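Local atomic coordinates of iron-sulfur cluster assembly scaffold protein IscU (Streptococcus pyogenes, PDB entry 1SU0), a protein that probably serves as a scaffold on which iron-sulfur clusters are assembled with the cysteine desulfurase IscS and then handed to other proteins, and binds zinc here. Residues A[45-50]-A[57-62]; A[31-36]-A[132-137]. All coordinates share one frame; numbering follows the deposited sequence.

Interaction 1: A[45-50]-A[57-62]; sequences SLTVKF and DIAFAG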
loop_
_atom_site.group_PDB
_atom_site.type_symbol
_atom_site.label_atom_id
_atom_site.label_comp_id
_atom_site.label_asym_id
_atom_site.label_seq_id
_atom_site.Cartn_x
_atom_site.Cartn_y
_atom_site.Cartn_z
ATOM N N SER A 45 0.909 11.143 -1.532
ATOM C CA SER A 45 -0.246 11.804 -2.064
ATOM C C SER A 45 -0.867 10.706 -2.882
ATOM O O SER A 45 -0.267 10.237 -3.845
ATOM C CB SER A 45 0.186 12.982 -2.930
ATOM O OG SER A 45 -0.905 13.673 -3.489
ATOM N N LEU A 46 -2.051 10.281 -2.462
ATOM C CA LEU A 46 -2.743 9.161 -3.043
ATOM C C LEU A 46 -4.067 9.674 -3.611
ATOM O O LEU A 46 -5.022 9.881 -2.866
ATOM C CB LEU A 46 -2.986 8.116 -1.941
ATOM C CG LEU A 46 -3.324 6.652 -2.278
ATOM C CD1 LEU A 46 -4.644 6.246 -1.682
ATOM C CD2 LEU A 46 -3.297 6.357 -3.775
ATOM N N THR A 47 -4.102 9.915 -4.919
ATOM C CA THR A 47 -5.354 10.199 -5.620
ATOM C C THR A 47 -6.096 8.900 -5.919
ATOM O O THR A 47 -5.522 7.987 -6.512
ATOM C CB THR A 47 -5.099 10.912 -6.951
ATOM O OG1 THR A 47 -4.205 10.132 -7.751
ATOM C CG2 THR A 47 -4.402 12.254 -6.744
ATOM N N VAL A 48 -7.366 8.814 -5.529
ATOM C CA VAL A 48 -8.163 7.629 -5.854
ATOM C C VAL A 48 -9.451 8.004 -6.577
ATOM O O VAL A 48 -10.204 8.889 -6.146
ATOM C CB VAL A 48 -8.512 6.791 -4.616
ATOM C CG1 VAL A 48 -9.295 5.550 -5.014
ATOM C CG2 VAL A 48 -7.250 6.389 -3.877
ATOM N N LYS A 49 -9.687 7.301 -7.679
ATOM C CA LYS A 49 -10.896 7.445 -8.473
ATOM C C LYS A 49 -11.856 6.294 -8.166
ATOM O O LYS A 49 -11.444 5.139 -8.091
ATOM C CB LYS A 49 -10.520 7.439 -9.956
ATOM C CG LYS A 49 -11.658 7.714 -10.917
ATOM C CD LYS A 49 -11.137 7.784 -12.344
ATOM C CE LYS A 49 -12.270 7.890 -13.340
ATOM N NZ LYS A 49 -13.060 9.134 -13.138
ATOM N N PHE A 50 -13.122 6.633 -7.956
ATOM C CA PHE A 50 -14.207 5.658 -7.867
ATOM C C PHE A 50 -15.228 5.994 -8.956
ATOM O O PHE A 50 -15.615 7.157 -9.098
ATOM C CB PHE A 50 -14.887 5.715 -6.491
ATOM C CG PHE A 50 -13.923 5.798 -5.343
ATOM C CD1 PHE A 50 -13.378 7.025 -4.964
ATOM C CD2 PHE A 50 -13.547 4.648 -4.642
ATOM C CE1 PHE A 50 -12.484 7.108 -3.910
ATOM C CE2 PHE A 50 -12.641 4.725 -3.581
ATOM C CZ PHE A 50 -12.112 5.952 -3.214
ATOM N N ASP A 57 -9.646 3.829 -10.688
ATOM C CA ASP A 57 -8.195 3.975 -10.805
ATOM C C ASP A 57 -7.558 4.594 -9.549
ATOM O O ASP A 57 -8.246 5.190 -8.711
ATOM C CB ASP A 57 -7.834 4.792 -12.064
ATOM C CG ASP A 57 -6.447 4.443 -12.628
ATOM O OD1 ASP A 57 -5.816 5.327 -13.253
ATOM O OD2 ASP A 57 -5.903 3.320 -12.496
ATOM N N ILE A 58 -6.237 4.436 -9.444
ATOM C CA ILE A 58 -5.457 4.880 -8.286
ATOM C C ILE A 58 -4.018 5.229 -8.677
ATOM O O ILE A 58 -3.449 4.636 -9.600
ATOM C CB ILE A 58 -5.473 3.783 -7.195
ATOM C CG1 ILE A 58 -4.875 4.288 -5.890
ATOM C CG2 ILE A 58 -4.784 2.480 -7.675
ATOM C CD1 ILE A 58 -5.226 3.390 -4.717
ATOM N N ALA A 59 -3.447 6.197 -7.962
ATOM C CA ALA A 59 -2.112 6.704 -8.235
ATOM C C ALA A 59 -1.512 7.351 -6.994
ATOM O O ALA A 59 -2.233 7.921 -6.160
ATOM C CB ALA A 59 -2.149 7.715 -9.376
ATOM N N PHE A 60 -0.189 7.265 -6.882
ATOM C CA PHE A 60 0.517 7.813 -5.734
ATOM C C PHE A 60 1.905 8.385 -6.046
ATOM O O PHE A 60 2.575 8.028 -7.023
ATOM C CB PHE A 60 0.638 6.783 -4.614
ATOM C CG PHE A 60 1.877 5.957 -4.702
ATOM C CD1 PHE A 60 3.026 6.330 -4.007
ATOM C CD2 PHE A 60 1.908 4.818 -5.519
ATOM C CE1 PHE A 60 4.186 5.593 -4.117
ATOM C CE2 PHE A 60 3.046 4.075 -5.629
ATOM C CZ PHE A 60 4.195 4.458 -4.929
ATOM N N ALA A 61 2.316 9.273 -5.155
ATOM C CA ALA A 61 3.578 9.954 -5.264
ATOM C C ALA A 61 4.018 10.359 -3.868
ATOM O O ALA A 61 3.191 10.574 -2.984
ATOM C CB ALA A 61 3.434 11.167 -6.152
ATOM N N GLY A 62 5.320 10.458 -3.660
ATOM C CA GLY A 62 5.828 10.872 -2.368
ATOM C C GLY A 62 7.312 10.628 -2.210
ATOM O O GLY A 62 8.085 10.801 -3.151
#

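Interaction 2: A[31-36]-A[132-137]; sequences EAVQLN and WNALKE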
loop_
_atom_site.group_PDB
_atom_site.type_symbol
_atom_site.label_atom_id
_atom_site.label_comp_id
_atom_site.label_asym_id
_atom_site.label_seq_id
_atom_site.Cartn_x
_atom_site.Cartn_y
_atom_site.Cartn_z
ATOM N N GLU A 31 -9.053 15.022 -5.957
ATOM C CA GLU A 31 -8.490 15.560 -4.721
ATOM C C GLU A 31 -7.685 14.472 -4.034
ATOM O O GLU A 31 -8.221 13.433 -3.678
ATOM C CB GLU A 31 -9.593 16.064 -3.781
ATOM C CG GLU A 31 -10.266 17.378 -4.200
ATOM C CD GLU A 31 -11.731 17.200 -4.599
ATOM O OE1 GLU A 31 -12.038 16.234 -5.345
ATOM O OE2 GLU A 31 -12.585 18.024 -4.179
ATOM N N ALA A 32 -6.391 14.719 -3.867
ATOM C CA ALA A 32 -5.465 13.713 -3.360
ATOM C C ALA A 32 -5.559 13.593 -1.851
ATOM O O ALA A 32 -6.078 14.477 -1.182
ATOM C CB ALA A 32 -4.046 14.057 -3.762
ATOM N N VAL A 33 -5.039 12.486 -1.328
ATOM C CA VAL A 33 -5.004 12.245 0.107
ATOM C C VAL A 33 -3.555 12.147 0.544
ATOM O O VAL A 33 -2.841 11.211 0.144
ATOM C CB VAL A 33 -5.735 10.960 0.492
ATOM C CG1 VAL A 33 -5.639 10.733 1.992
ATOM C CG2 VAL A 33 -7.199 11.027 0.035
ATOM N N GLN A 34 -3.134 13.101 1.373
ATOM C CA GLN A 34 -1.769 13.149 1.846
ATOM C C GLN A 34 -1.657 12.854 3.333
ATOM O O GLN A 34 -2.280 13.507 4.162
ATOM C CB GLN A 34 -1.159 14.509 1.532
ATOM C CG GLN A 34 -0.499 14.578 0.143
ATOM C CD GLN A 34 -1.230 15.517 -0.809
ATOM O OE1 GLN A 34 -2.465 15.494 -0.874
ATOM N NE2 GLN A 34 -0.477 16.342 -1.542
ATOM N N LEU A 35 -0.884 11.827 3.649
ATOM C CA LEU A 35 -0.412 11.562 4.999
ATOM C C LEU A 35 1.116 11.436 5.035
ATOM O O LEU A 35 1.767 11.323 3.998
ATOM C CB LEU A 35 -1.024 10.261 5.525
ATOM C CG LEU A 35 -2.382 9.816 4.981
ATOM C CD1 LEU A 35 -2.780 8.531 5.699
ATOM C CD2 LEU A 35 -3.455 10.891 5.138
ATOM N N ASN A 36 1.690 11.405 6.234
ATOM C CA ASN A 36 3.133 11.277 6.336
ATOM C C ASN A 36 3.690 10.504 7.540
ATOM O O ASN A 36 2.965 10.032 8.410
ATOM C CB ASN A 36 3.821 12.663 6.147
ATOM C CG ASN A 36 3.500 13.665 7.249
ATOM O OD1 ASN A 36 2.790 14.650 7.017
ATOM N ND2 ASN A 36 4.072 13.455 8.431
ATOM N N TRP A 132 -1.637 2.167 2.994
ATOM C CA TRP A 132 -2.909 1.569 3.330
ATOM C C TRP A 132 -3.815 2.558 4.050
ATOM O O TRP A 132 -4.997 2.609 3.772
ATOM C CB TRP A 132 -2.688 0.300 4.151
ATOM C CG TRP A 132 -2.077 -0.767 3.334
ATOM C CD1 TRP A 132 -0.747 -1.076 3.253
ATOM C CD2 TRP A 132 -2.752 -1.633 2.420
ATOM N NE1 TRP A 132 -0.560 -2.089 2.352
ATOM C CE2 TRP A 132 -1.775 -2.468 1.840
ATOM C CE3 TRP A 132 -4.093 -1.801 2.039
ATOM C CZ2 TRP A 132 -2.091 -3.449 0.901
ATOM C CZ3 TRP A 132 -4.405 -2.771 1.094
ATOM C CH2 TRP A 132 -3.413 -3.585 0.546
ATOM N N ASN A 133 -3.240 3.377 4.923
ATOM C CA ASN A 133 -4.008 4.355 5.703
ATOM C C ASN A 133 -4.404 5.561 4.876
ATOM O O ASN A 133 -5.410 6.194 5.151
ATOM C CB ASN A 133 -3.225 4.769 6.952
ATOM C CG ASN A 133 -2.914 3.579 7.866
ATOM O OD1 ASN A 133 -2.249 3.726 8.886
ATOM N ND2 ASN A 133 -3.355 2.382 7.465
ATOM N N ALA A 134 -3.629 5.874 3.844
ATOM C CA ALA A 134 -4.004 6.947 2.919
ATOM C C ALA A 134 -5.151 6.451 2.056
ATOM O O ALA A 134 -5.949 7.238 1.552
ATOM C CB ALA A 134 -2.821 7.387 2.053
ATOM N N LEU A 135 -5.224 5.137 1.893
ATOM C CA LEU A 135 -6.337 4.526 1.211
ATOM C C LEU A 135 -7.569 4.602 2.093
ATOM O O LEU A 135 -8.618 5.036 1.635
ATOM C CB LEU A 135 -6.032 3.066 0.862
ATOM C CG LEU A 135 -7.146 2.339 0.117
ATOM C CD1 LEU A 135 -7.568 3.121 -1.104
ATOM C CD2 LEU A 135 -6.682 0.961 -0.285
ATOM N N LYS A 136 -7.446 4.177 3.352
ATOM C CA LYS A 136 -8.575 4.203 4.292
ATOM C C LYS A 136 -9.261 5.574 4.284
ATOM O O LYS A 136 -10.493 5.678 4.256
ATOM C CB LYS A 136 -8.096 3.892 5.708
ATOM C CG LYS A 136 -7.765 2.410 5.974
ATOM C CD LYS A 136 -7.727 2.207 7.478
ATOM C CE LYS A 136 -7.109 0.911 7.904
ATOM N NZ LYS A 136 -6.733 1.057 9.347
ATOM N N GLU A 137 -8.442 6.623 4.276
ATOM C CA GLU A 137 -8.944 7.985 4.281
ATOM C C GLU A 137 -9.637 8.328 2.965
ATOM O O GLU A 137 -10.710 8.958 2.970
ATOM C CB GLU A 137 -7.813 8.972 4.550
ATOM C CG GLU A 137 -7.640 9.328 6.022
ATOM C CD GLU A 137 -6.839 8.282 6.783
ATOM O OE1 GLU A 137 -7.173 7.067 6.691
ATOM O OE2 GLU A 137 -5.869 8.695 7.474
#

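Interaction 1: A[45-50]-A[57-62]
Phe60 meets Leu46 through its CB, 4.0 Å from Leu46 CD2; the ring leads away from strand 45-50, meeting His24 edge-to-face and touching Ser72 and Thr76 of helix 66-79. The two strands form the antiparallel beta hairpin of the IscU sheet, with Leu46, Val48, Ile58 and Phe60 on the face packed against helices 66-79 and 122-139. Ser45, Thr47, Ala59 and Ala61 lie on the other face, where Ser45 OG bonds to Gln26 NE2 and Thr47 OG1 to Leu27 N.

Backbone bonds join Ser45 to Ala61 in both directions, while Ala59 N bonds to Thr47 O (3.1 Å). The return bond from Thr47 N to Ala59 O is weak, bent to 123°. Ala59 O also accepts a weak bond from Thr47 OG1, secondary to the one with Leu27. With chi1 at 56°, OG1 sits between the backbone N and carbonyl carbon, on the side of Ala59 CB.

Val48 and Ile58 run alongside each other, Val48 CG2 3.7 Å from Ile58 CD1. Leu46 slants across Ile58, its CD2 pressed tightly to Ile58 CG1 at 3.4 Å.

Interaction 2: A[31-36]-A[132-137]
Largely apolar side chains of a beta strand pack on a helix here, near the protein surface: Val33 and Leu35, on an outermost strand of the sheet, meet the backbone and side chains of Asn133, Ala134 and Glu137 in helix 122-139. No hydrogen bond links the two segments. The short axes approach to 8.2 Å, with an angle of 142° between their directions, and at the small side chain of Ala134 the strand's side chains come up against the helix backbone.

Leu35 makes the more extensive contact. Its CD1 lies over the peptide between Asn133 and Ala134, 3.3 Å from Ala134 N, and is tight against Ala134 CA. The CG of the same leucine stands 3.8 Å from Ala134 CB, so the branch point and one methyl both rest against the alanine. Asn133 contributes its CB, 4.0 Å from Leu35 CD1.

Val33 packs on the C-terminal side of Ala134. Its CG1 is placed anti to the backbone N (chi1 179°), and from there it meets Ala134 O at 3.5 Å and Glu137 CB at 3.8 Å. The valine and glutamate side chains cross at about a right angle. Glu137 bends at chi2 (82°), which folds its carboxylate back along the helix toward Leu35; OE2 comes within 3.6 Å of Leu35 CD1, and the aliphatic part of the glutamate borders the apolar patch.

Val33 also touches Ala138 and Leu35 touches Leu130, extending the same helix surface in both directions. On another side of the helix, Trp132 and Leu135 pack on helices 66-79 and 84-97, and the Trp132 ring stacks with that of Phe94. A helix held between a three-stranded antiparallel sheet and further helices in this way belongs to the alpha/beta fold of the NifU-like N-terminal domain.

Overall arrangement
Interactions 1 and 2 meet in the same three-stranded antiparallel sheet, their centres about 8 Å apart. Strand 43-50 is the middle strand, with 55-63 along one edge and 33-36 along the other. In chain order, segment 31-36 comes first, the hairpin segments 45-50 and 57-62 follow, and 132-137 comes last, so interaction 2 spans the whole hairpin. A probable hydrogen bond from Leu46 N to Val33 O, 2.9 Å long, couples the two contacts directly. Helix 122-139 serves both, since Leu46 also touches Ala134. The sheet and this helix thus pack together about 12 to 13 Å from the zinc, measured from the side chains of Phe60 and Asn133, while the helix contributes the zinc ligand Cys127.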